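PDB 3SYJ: adhesion and penetration protein autotransporter from Haemophilus influenzae, which promotes adherence to and invasion of host cells, is probably a serine protease, and self-associates to drive bacterial aggregation. Local coordinates for residues A[570-576]-A[625-629]; A[643-649]-A[698-704]; A[660-666]-A[715-721]. All blocks are in the same frame, centred on the assembly; numbering follows the deposited sequence.

Overall arrangement
All three contacts join neighbouring turns of the beta-helix in the secreted passenger domain. Coming from the N terminus, the chain leaves 570-576 and returns beside it at 625-629, so contact 1 closes its loop before contact 2 opens at 643-649. Contact 3 opens soon after, at 660-666; 698-704 then closes contact 2 and 715-721 closes contact 3, so these two cross. Contact 1 meets contact 2 through probable hydrogen bonds of Arg625 O with Ser646 N and of Phe627 O with Glu649 N. Contact 2 meets contact 3 where Thr701 N faces Leu720 O and Ile703 packs on Phe662. Contacts 1 and 3 do not touch, their centres about 18 Å apart.

Contact 1. Residues A[570-576]-A[625-629]; sequences LSGGTNL and RTFKA
The backbone N of Lys628 is shared between two acceptors of one residue, Thr574 O and Thr574 OG1, each 3.0 Å away. Threonine can offer both because a chi1 of 63° tucks OG1 between its own N and carbonyl carbon. This fork is bent, whereas the next bond along, Leu576 N to Lys628 O at 2.9 Å, is almost straight (176°).

Thr574 OG1 also lies in the plane of the Phe627 ring, at its edge. The far end of that ring packs against the backbone of 570-573: Phe627 CZ sits 3.4 Å from Leu570 O, and Phe627 CE1 3.6 Å from Gly573 CA. Phe589 meets the same ring edge-to-face.

At the other end Arg625, bent at chi2, brings NE to Ser571 O at 2.7 Å, in the plane of that carbonyl. One water links Arg625 NH2 to Ser571 OG; another takes the N-H of Thr626 and donates to Gly572 O. Arg625 NH1 forms a salt bridge with Glu497, so the charge buried here is probably balanced. Where 570-573 has no direct backbone bond to 625-627, the Arg625 guanidinium and one water take up Ser571 O and Gly572 O, joining this turn of the beta-helix to the next.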
loop_
_atom_site.group_PDB
_atom_site.type_symbol
_atom_site.label_atom_id
_atom_site.label_comp_id
_atom_site.label_asym_id
_atom_site.label_seq_id
_atom_site.Cartn_x
_atom_site.Cartn_y
_atom_site.Cartn_z
ATOM N N LEU A 570 -32.971 -16.640 4.439
ATOM C CA LEU A 570 -32.765 -15.852 5.647
ATOM C C LEU A 570 -33.227 -14.423 5.381
ATOM O O LEU A 570 -32.628 -13.708 4.573
ATOM C CB LEU A 570 -31.292 -15.876 6.059
ATOM C CG LEU A 570 -30.719 -17.285 6.217
ATOM C CD1 LEU A 570 -29.211 -17.256 6.398
ATOM C CD2 LEU A 570 -31.389 -17.992 7.381
ATOM N N SER A 571 -34.297 -14.005 6.048
ATOM C CA SER A 571 -34.873 -12.702 5.755
ATOM C C SER A 571 -34.815 -11.773 6.955
ATOM O O SER A 571 -35.368 -10.677 6.918
ATOM C CB SER A 571 -36.322 -12.847 5.280
ATOM O OG SER A 571 -37.145 -13.316 6.338
ATOM N N GLY A 572 -34.151 -12.217 8.016
ATOM C CA GLY A 572 -34.058 -11.427 9.231
ATOM C C GLY A 572 -32.696 -10.781 9.393
ATOM O O GLY A 572 -32.447 -9.690 8.879
ATOM N N GLY A 573 -31.797 -11.450 10.104
ATOM C CA GLY A 573 -30.463 -10.913 10.275
ATOM C C GLY A 573 -29.480 -11.865 10.921
ATOM O O GLY A 573 -29.874 -12.841 11.576
ATOM N N THR A 574 -28.195 -11.585 10.712
ATOM C CA THR A 574 -27.126 -12.261 11.437
ATOM C C THR A 574 -26.174 -11.235 12.032
ATOM O O THR A 574 -25.865 -10.222 11.405
ATOM C CB THR A 574 -26.293 -13.223 10.551
ATOM O OG1 THR A 574 -25.623 -12.485 9.520
ATOM C CG2 THR A 574 -27.168 -14.300 9.932
ATOM N N ASN A 575 -25.722 -11.502 13.252
ATOM C CA ASN A 575 -24.630 -10.750 13.850
ATOM C C ASN A 575 -23.653 -11.739 14.460
ATOM O O ASN A 575 -23.488 -11.791 15.675
ATOM C CB ASN A 575 -25.148 -9.796 14.922
ATOM C CG ASN A 575 -24.086 -8.829 15.390
ATOM O OD1 ASN A 575 -24.052 -8.435 16.558
ATOM N ND2 ASN A 575 -23.204 -8.440 14.477
ATOM N N LEU A 576 -23.009 -12.529 13.610
ATOM C CA LEU A 576 -22.274 -13.696 14.076
ATOM C C LEU A 576 -20.817 -13.451 14.385
ATOM O O LEU A 576 -20.052 -13.010 13.531
ATOM C CB LEU A 576 -22.371 -14.833 13.065
ATOM C CG LEU A 576 -23.737 -15.499 12.969
ATOM C CD1 LEU A 576 -23.773 -16.453 11.793
ATOM C CD2 LEU A 576 -24.052 -16.215 14.257
ATOM N N ARG A 625 -32.569 -5.162 5.273
ATOM C CA ARG A 625 -31.865 -5.976 6.264
ATOM C C ARG A 625 -30.336 -5.847 6.217
ATOM O O ARG A 625 -29.755 -5.397 5.223
ATOM C CB ARG A 625 -32.246 -7.452 6.118
ATOM C CG ARG A 625 -33.736 -7.743 6.224
ATOM C CD ARG A 625 -34.309 -7.322 7.568
ATOM N NE ARG A 625 -35.476 -8.126 7.929
ATOM C CZ ARG A 625 -36.291 -7.864 8.944
ATOM N NH1 ARG A 625 -36.081 -6.803 9.706
ATOM N NH2 ARG A 625 -37.319 -8.667 9.196
ATOM N N THR A 626 -29.692 -6.249 7.304
ATOM C CA THR A 626 -28.243 -6.279 7.363
ATOM C C THR A 626 -27.821 -7.666 7.799
ATOM O O THR A 626 -28.501 -8.318 8.593
ATOM C CB THR A 626 -27.665 -5.263 8.372
ATOM O OG1 THR A 626 -28.140 -5.567 9.689
ATOM C CG2 THR A 626 -28.059 -3.854 8.013
ATOM N N PHE A 627 -26.702 -8.119 7.259
ATOM C CA PHE A 627 -26.140 -9.396 7.647
ATOM C C PHE A 627 -24.663 -9.224 7.944
ATOM O O PHE A 627 -23.963 -8.470 7.266
ATOM C CB PHE A 627 -26.348 -10.430 6.545
ATOM C CG PHE A 627 -27.783 -10.814 6.344
ATOM C CD1 PHE A 627 -28.393 -11.726 7.188
ATOM C CD2 PHE A 627 -28.525 -10.265 5.310
ATOM C CE1 PHE A 627 -29.714 -12.091 7.001
ATOM C CE2 PHE A 627 -29.847 -10.623 5.119
ATOM C CZ PHE A 627 -30.439 -11.538 5.965
ATOM N N LYS A 628 -24.201 -9.918 8.974
ATOM C CA LYS A 628 -22.806 -9.860 9.363
ATOM C C LYS A 628 -22.316 -11.185 9.925
ATOM O O LYS A 628 -22.980 -11.820 10.749
ATOM C CB LYS A 628 -22.577 -8.760 10.397
ATOM C CG LYS A 628 -21.134 -8.663 10.855
ATOM C CD LYS A 628 -20.874 -7.359 11.597
ATOM C CE LYS A 628 -19.465 -7.341 12.184
ATOM N NZ LYS A 628 -19.279 -6.277 13.211
ATOM N N ALA A 629 -21.148 -11.596 9.462
ATOM C CA ALA A 629 -20.456 -12.727 10.032
ATOM C C ALA A 629 -18.969 -12.454 9.867
ATOM O O ALA A 629 -18.582 -11.488 9.205
ATOM C CB ALA A 629 -20.853 -14.012 9.320
HETATM O O HOH W 1 -37.771 -11.528 8.609
HETATM O O HOH W 2 -31.032 -7.459 9.285
HETATM O O HOH W 3 -26.373 -7.069 11.341
#

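Contact 2. Residues A[643-649]-A[698-704]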
loop_
_atom_site.group_PDB
_atom_site.type_symbol
_atom_site.label_atom_id
_atom_site.label_comp_id
_atom_site.label_asym_id
_atom_site.label_seq_id
_atom_site.Cartn_x
_atom_site.Cartn_y
_atom_site.Cartn_z
ATOM N N ARG A 643 -32.634 -8.823 -2.960
ATOM C CA ARG A 643 -33.075 -7.431 -2.880
ATOM C C ARG A 643 -33.322 -6.994 -1.447
ATOM O O ARG A 643 -33.619 -7.816 -0.583
ATOM C CB ARG A 643 -34.339 -7.204 -3.715
ATOM C CG ARG A 643 -35.496 -8.158 -3.404
ATOM C CD ARG A 643 -36.791 -7.693 -4.074
ATOM N NE ARG A 643 -37.244 -6.419 -3.522
ATOM C CZ ARG A 643 -38.389 -5.824 -3.841
ATOM N NH1 ARG A 643 -39.218 -6.386 -4.717
ATOM N NH2 ARG A 643 -38.706 -4.659 -3.283
ATOM N N ASN A 644 -33.205 -5.691 -1.216
ATOM C CA ASN A 644 -33.403 -5.099 0.103
ATOM C C ASN A 644 -32.470 -5.653 1.182
ATOM O O ASN A 644 -32.872 -5.889 2.325
ATOM C CB ASN A 644 -34.873 -5.163 0.524
ATOM C CG ASN A 644 -35.783 -4.405 -0.438
ATOM O OD1 ASN A 644 -36.384 -5.004 -1.330
ATOM N ND2 ASN A 644 -35.865 -3.077 -0.276
ATOM N N VAL A 645 -31.216 -5.854 0.802
ATOM C CA VAL A 645 -30.158 -6.084 1.767
ATOM C C VAL A 645 -29.306 -4.825 1.764
ATOM O O VAL A 645 -28.634 -4.518 0.775
ATOM C CB VAL A 645 -29.283 -7.296 1.402
ATOM C CG1 VAL A 645 -28.158 -7.451 2.411
ATOM C CG2 VAL A 645 -30.127 -8.572 1.325
ATOM N N SER A 646 -29.362 -4.078 2.862
ATOM C CA SER A 646 -28.636 -2.823 2.956
ATOM C C SER A 646 -27.146 -3.081 2.899
ATOM O O SER A 646 -26.403 -2.371 2.225
ATOM C CB SER A 646 -28.982 -2.099 4.254
ATOM O OG SER A 646 -30.296 -1.586 4.201
ATOM N N SER A 647 -26.713 -4.102 3.624
ATOM C CA SER A 647 -25.297 -4.414 3.699
ATOM C C SER A 647 -25.096 -5.847 4.135
ATOM O O SER A 647 -25.896 -6.395 4.898
ATOM C CB SER A 647 -24.596 -3.484 4.691
ATOM O OG SER A 647 -25.134 -3.632 5.993
ATOM N N ILE A 648 -24.033 -6.460 3.634
ATOM C CA ILE A 648 -23.589 -7.732 4.170
ATOM C C ILE A 648 -22.103 -7.618 4.464
ATOM O O ILE A 648 -21.316 -7.276 3.583
ATOM C CB ILE A 648 -23.937 -8.920 3.236
ATOM C CG1 ILE A 648 -23.669 -10.250 3.941
ATOM C CG2 ILE A 648 -23.225 -8.802 1.883
ATOM C CD1 ILE A 648 -24.318 -11.433 3.261
ATOM N N GLU A 649 -21.739 -7.867 5.720
ATOM C CA GLU A 649 -20.373 -7.670 6.184
ATOM C C GLU A 649 -19.692 -8.981 6.569
ATOM O O GLU A 649 -20.270 -9.813 7.272
ATOM C CB GLU A 649 -20.336 -6.705 7.378
ATOM C CG GLU A 649 -18.924 -6.405 7.862
ATOM C CD GLU A 649 -18.884 -5.539 9.113
ATOM O OE1 GLU A 649 -19.825 -4.750 9.338
ATOM O OE2 GLU A 649 -17.894 -5.643 9.870
ATOM N N ILE A 698 -35.199 -0.083 -3.891
ATOM C CA ILE A 698 -34.189 -1.068 -3.540
ATOM C C ILE A 698 -32.796 -0.453 -3.347
ATOM O O ILE A 698 -32.256 0.179 -4.257
ATOM C CB ILE A 698 -34.135 -2.189 -4.586
ATOM C CG1 ILE A 698 -35.516 -2.838 -4.721
ATOM C CG2 ILE A 698 -33.063 -3.203 -4.212
ATOM C CD1 ILE A 698 -35.616 -3.895 -5.793
ATOM N N PRO A 699 -32.210 -0.639 -2.152
ATOM C CA PRO A 699 -30.878 -0.113 -1.833
ATOM C C PRO A 699 -29.777 -0.853 -2.583
ATOM O O PRO A 699 -29.951 -2.028 -2.910
ATOM C CB PRO A 699 -30.749 -0.399 -0.330
ATOM C CG PRO A 699 -31.642 -1.576 -0.122
ATOM C CD PRO A 699 -32.833 -1.243 -0.961
ATOM N N LYS A 700 -28.674 -0.166 -2.861
ATOM C CA LYS A 700 -27.496 -0.807 -3.425
ATOM C C LYS A 700 -26.733 -1.500 -2.301
ATOM O O LYS A 700 -26.185 -0.848 -1.414
ATOM C CB LYS A 700 -26.588 0.220 -4.100
ATOM C CG LYS A 700 -27.148 0.808 -5.381
ATOM C CD LYS A 700 -26.132 1.696 -6.078
ATOM C CE LYS A 700 -26.784 2.510 -7.196
ATOM N NZ LYS A 700 -25.811 3.455 -7.825
ATOM N N THR A 701 -26.689 -2.823 -2.346
ATOM C CA THR A 701 -26.074 -3.595 -1.277
ATOM C C THR A 701 -24.598 -3.258 -1.081
ATOM O O THR A 701 -23.801 -3.347 -2.015
ATOM C CB THR A 701 -26.187 -5.087 -1.566
ATOM O OG1 THR A 701 -27.566 -5.418 -1.783
ATOM C CG2 THR A 701 -25.632 -5.889 -0.405
ATOM N N GLN A 702 -24.236 -2.868 0.134
ATOM C CA GLN A 702 -22.832 -2.666 0.465
ATOM C C GLN A 702 -22.254 -3.989 0.924
ATOM O O GLN A 702 -22.557 -4.453 2.027
ATOM C CB GLN A 702 -22.664 -1.627 1.577
ATOM C CG GLN A 702 -23.316 -0.301 1.296
ATOM C CD GLN A 702 -22.825 0.335 0.006
ATOM O OE1 GLN A 702 -21.627 0.567 -0.177
ATOM N NE2 GLN A 702 -23.756 0.635 -0.888
ATOM N N ILE A 703 -21.436 -4.601 0.074
ATOM C CA ILE A 703 -20.726 -5.824 0.433
ATOM C C ILE A 703 -19.428 -5.445 1.131
ATOM O O ILE A 703 -18.461 -5.040 0.482
ATOM C CB ILE A 703 -20.395 -6.674 -0.809
ATOM C CG1 ILE A 703 -21.658 -6.949 -1.636
ATOM C CG2 ILE A 703 -19.719 -7.968 -0.398
ATOM C CD1 ILE A 703 -21.373 -7.269 -3.102
ATOM N N ASN A 704 -19.406 -5.576 2.452
ATOM C CA ASN A 704 -18.281 -5.096 3.244
ATOM C C ASN A 704 -17.331 -6.207 3.677
ATOM O O ASN A 704 -17.377 -6.695 4.811
ATOM C CB ASN A 704 -18.787 -4.287 4.443
ATOM C CG ASN A 704 -19.538 -3.028 4.016
ATOM O OD1 ASN A 704 -19.246 -2.443 2.970
ATOM N ND2 ASN A 704 -20.512 -2.615 4.819
HETATM O O HOH W 4 -30.765 -4.590 -2.176
HETATM O O HOH W 5 -27.332 0.429 1.168
HETATM O O HOH W 6 -21.572 -3.458 7.362
#
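Arg643 sets CG between its own backbone N and carbonyl carbon (chi1 53°) and bends at chi3 (-65°), laying one face of its guanidinium against Ile698. The two side chains cross at about a right angle, with Ile698 CD1 3.8 Å from Arg643 NE and displaced toward the rim of the flat group. Asn644 OD1 fixes the rotation of that group: it takes NE at 2.7 Å, in the guanidinium plane, and receives a second, weak bond from NH2. Asp619 pairs with NH1, and Trp622 adds a cation-pi contact. The Asn644 amide works at both ends: OD1 holds Arg643, while ND2 bonds to Asn624 and rests 3.6 Å from Pro699 CD.

Further along, Thr701 points OG1 into the carbonyl plane of Val645 and donates to Val645 O at 2.9 Å; its CG2 meanwhile lies against Val645 CG1. Regular parallel pairing then takes over. Gln702 N binds Ser646 O, Ile648 N binds Gln702 O, and Asn704 N closes on Ile648 O at 2.8 Å. Ile648 and Ile703 share the inner face, their CG2 atoms 4.3 Å apart. On the face of Ser647, Glu649 and Asn704, a water donates to Glu649 OE1 and accepts from Asn704 ND2, while Asn704 OD1 takes a bond from Asn724 of the following turn. Aliphatic side chains stacked inside and polar ones outside, on parallel strands in matching register, fit the right-handed parallel beta-helix known from autotransporter passenger domains.

Contact 3. Residues A[660-666]-A[715-721]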
loop_
_atom_site.group_PDB
_atom_site.type_symbol
_atom_site.label_atom_id
_atom_site.label_comp_id
_atom_site.label_asym_id
_atom_site.label_seq_id
_atom_site.Cartn_x
_atom_site.Cartn_y
_atom_site.Cartn_z
ATOM N N ALA A 660 -21.393 -17.666 -5.707
ATOM C CA ALA A 660 -21.948 -16.583 -4.893
ATOM C C ALA A 660 -22.342 -15.410 -5.780
ATOM O O ALA A 660 -21.541 -14.950 -6.592
ATOM C CB ALA A 660 -20.956 -16.136 -3.845
ATOM N N THR A 661 -23.572 -14.928 -5.620
ATOM C CA THR A 661 -24.093 -13.854 -6.457
ATOM C C THR A 661 -24.656 -12.715 -5.612
ATOM O O THR A 661 -25.387 -12.960 -4.648
ATOM C CB THR A 661 -25.199 -14.380 -7.386
ATOM O OG1 THR A 661 -24.686 -15.467 -8.162
ATOM C CG2 THR A 661 -25.706 -13.274 -8.309
ATOM N N PHE A 662 -24.317 -11.479 -5.975
ATOM C CA PHE A 662 -24.738 -10.302 -5.215
ATOM C C PHE A 662 -25.489 -9.285 -6.074
ATOM O O PHE A 662 -25.024 -8.907 -7.151
ATOM C CB PHE A 662 -23.534 -9.587 -4.600
ATOM C CG PHE A 662 -22.638 -10.467 -3.773
ATOM C CD1 PHE A 662 -22.678 -10.413 -2.390
ATOM C CD2 PHE A 662 -21.728 -11.318 -4.380
ATOM C CE1 PHE A 662 -21.842 -11.208 -1.624
ATOM C CE2 PHE A 662 -20.886 -12.110 -3.620
ATOM C CZ PHE A 662 -20.941 -12.054 -2.238
ATOM N N GLY A 663 -26.633 -8.825 -5.576
ATOM C CA GLY A 663 -27.370 -7.742 -6.208
ATOM C C GLY A 663 -28.451 -8.212 -7.160
ATOM O O GLY A 663 -28.324 -9.264 -7.785
ATOM N N VAL A 664 -29.527 -7.437 -7.263
ATOM C CA VAL A 664 -30.530 -7.664 -8.298
ATOM C C VAL A 664 -30.352 -6.626 -9.394
ATOM O O VAL A 664 -29.917 -5.510 -9.125
ATOM C CB VAL A 664 -31.961 -7.577 -7.751
ATOM C CG1 VAL A 664 -32.224 -8.723 -6.792
ATOM C CG2 VAL A 664 -32.182 -6.234 -7.074
ATOM N N VAL A 665 -30.690 -6.996 -10.624
ATOM C CA VAL A 665 -30.463 -6.126 -11.775
ATOM C C VAL A 665 -31.761 -5.481 -12.257
ATOM O O VAL A 665 -32.722 -6.179 -12.595
ATOM C CB VAL A 665 -29.832 -6.912 -12.955
ATOM C CG1 VAL A 665 -29.626 -5.994 -14.150
ATOM C CG2 VAL A 665 -28.516 -7.560 -12.535
ATOM N N PRO A 666 -31.799 -4.139 -12.290
ATOM C CA PRO A 666 -32.987 -3.449 -12.801
ATOM C C PRO A 666 -33.276 -3.814 -14.255
ATOM O O PRO A 666 -32.339 -3.991 -15.032
ATOM C CB PRO A 666 -32.604 -1.973 -12.694
ATOM C CG PRO A 666 -31.559 -1.929 -11.640
ATOM C CD PRO A 666 -30.783 -3.194 -11.800
ATOM N N ALA A 715 -18.032 -16.100 -8.812
ATOM C CA ALA A 715 -18.725 -15.037 -8.091
ATOM C C ALA A 715 -19.186 -13.935 -9.038
ATOM O O ALA A 715 -18.512 -13.612 -10.017
ATOM C CB ALA A 715 -17.862 -14.472 -6.988
ATOM N N ASN A 716 -20.340 -13.356 -8.731
ATOM C CA ASN A 716 -20.970 -12.388 -9.609
ATOM C C ASN A 716 -21.527 -11.212 -8.811
ATOM O O ASN A 716 -22.481 -11.370 -8.055
ATOM C CB ASN A 716 -22.105 -13.078 -10.359
ATOM C CG ASN A 716 -22.189 -12.654 -11.807
ATOM O OD1 ASN A 716 -22.546 -11.509 -12.129
ATOM N ND2 ASN A 716 -21.867 -13.585 -12.702
ATOM N N VAL A 717 -20.923 -10.040 -8.959
ATOM C CA VAL A 717 -21.474 -8.838 -8.347
ATOM C C VAL A 717 -22.112 -7.999 -9.435
ATOM O O VAL A 717 -21.435 -7.557 -10.360
ATOM C CB VAL A 717 -20.410 -8.006 -7.611
ATOM C CG1 VAL A 717 -21.022 -6.707 -7.109
ATOM C CG2 VAL A 717 -19.828 -8.792 -6.453
ATOM N N LYS A 718 -23.419 -7.785 -9.332
ATOM C CA LYS A 718 -24.153 -7.147 -10.419
ATOM C C LYS A 718 -25.247 -6.220 -9.916
ATOM O O LYS A 718 -25.728 -6.358 -8.788
ATOM C CB LYS A 718 -24.786 -8.221 -11.302
ATOM C CG LYS A 718 -25.906 -8.968 -10.605
ATOM C CD LYS A 718 -26.234 -10.278 -11.277
ATOM C CE LYS A 718 -27.514 -10.857 -10.692
ATOM N NZ LYS A 718 -27.780 -12.233 -11.187
ATOM N N GLY A 719 -25.644 -5.283 -10.767
ATOM C CA GLY A 719 -26.781 -4.423 -10.490
ATOM C C GLY A 719 -26.641 -3.578 -9.236
ATOM O O GLY A 719 -25.630 -2.906 -9.035
ATOM N N LEU A 720 -27.670 -3.614 -8.395
ATOM C CA LEU A 720 -27.741 -2.775 -7.203
ATOM C C LEU A 720 -26.866 -3.332 -6.087
ATOM O O LEU A 720 -27.354 -3.831 -5.066
ATOM C CB LEU A 720 -29.190 -2.653 -6.744
ATOM C CG LEU A 720 -30.111 -2.030 -7.791
ATOM C CD1 LEU A 720 -31.532 -1.919 -7.274
ATOM C CD2 LEU A 720 -29.578 -0.671 -8.198
ATOM N N ALA A 721 -25.561 -3.250 -6.303
ATOM C CA ALA A 721 -24.600 -3.811 -5.373
ATOM C C ALA A 721 -23.267 -3.102 -5.526
ATOM O O ALA A 721 -22.898 -2.666 -6.622
ATOM C CB ALA A 721 -24.432 -5.302 -5.615
HETATM O O HOH W 7 -29.395 -5.580 -4.418
#
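Phe662 and Val717 cross obliquely on the inner face of two neighbouring turns of the parallel beta-helix, with Phe662 CD2 3.8 Å from Val717 CG2. With CG anti to the carbonyl carbon (chi1 -53°), the ring presents an edge to Asn716 O, which lies in its plane. Ile703 packs against Val717, and Trp652 meets the Phe662 ring edge-to-face.

On the opposite face Thr661 and Asn716 run side by side and point the same way, Thr661 OG1 lying 4.1 Å from Asn716 CB. Between the two faces, the strands are tied by alternating backbone bonds: Asn716 N to Ala660 O, Phe662 N to Asn716 O and Lys718 N to Phe662 O.

Lys718 is the long bridge of the contact. Its chi1 of 69° swings CG between backbone N and carbonyl carbon, and the chain then runs extended across Val665 at about a right angle. Val665 CG2 touches Lys718 CG at 3.5 Å, Lys718 CE passes 3.4 Å from Gly663 O, and Lys718 NZ ends 3.7 Å from Thr661 CG2. A charged residue thus packs mainly through its methylenes.

Beyond the strands both segments pass into loops. Gly663 and Gly719 have positive phi and sit close against the other segment, Gly663 CA touching Lys718 O and Gly719 CA touching Val664 O. Leu720 is the centre of an inverse gamma turn closed by Ala721 N and Gly719 O; its side chain crosses Pro666 obliquely, with Leu720 CG 4.1 Å from Pro666 CG. A water donates to Leu720 O and accepts weakly from Val664 N. The turn is pinned by one nearly straight bond, Leu720 N to Val664 O at 3.0 Å (176°).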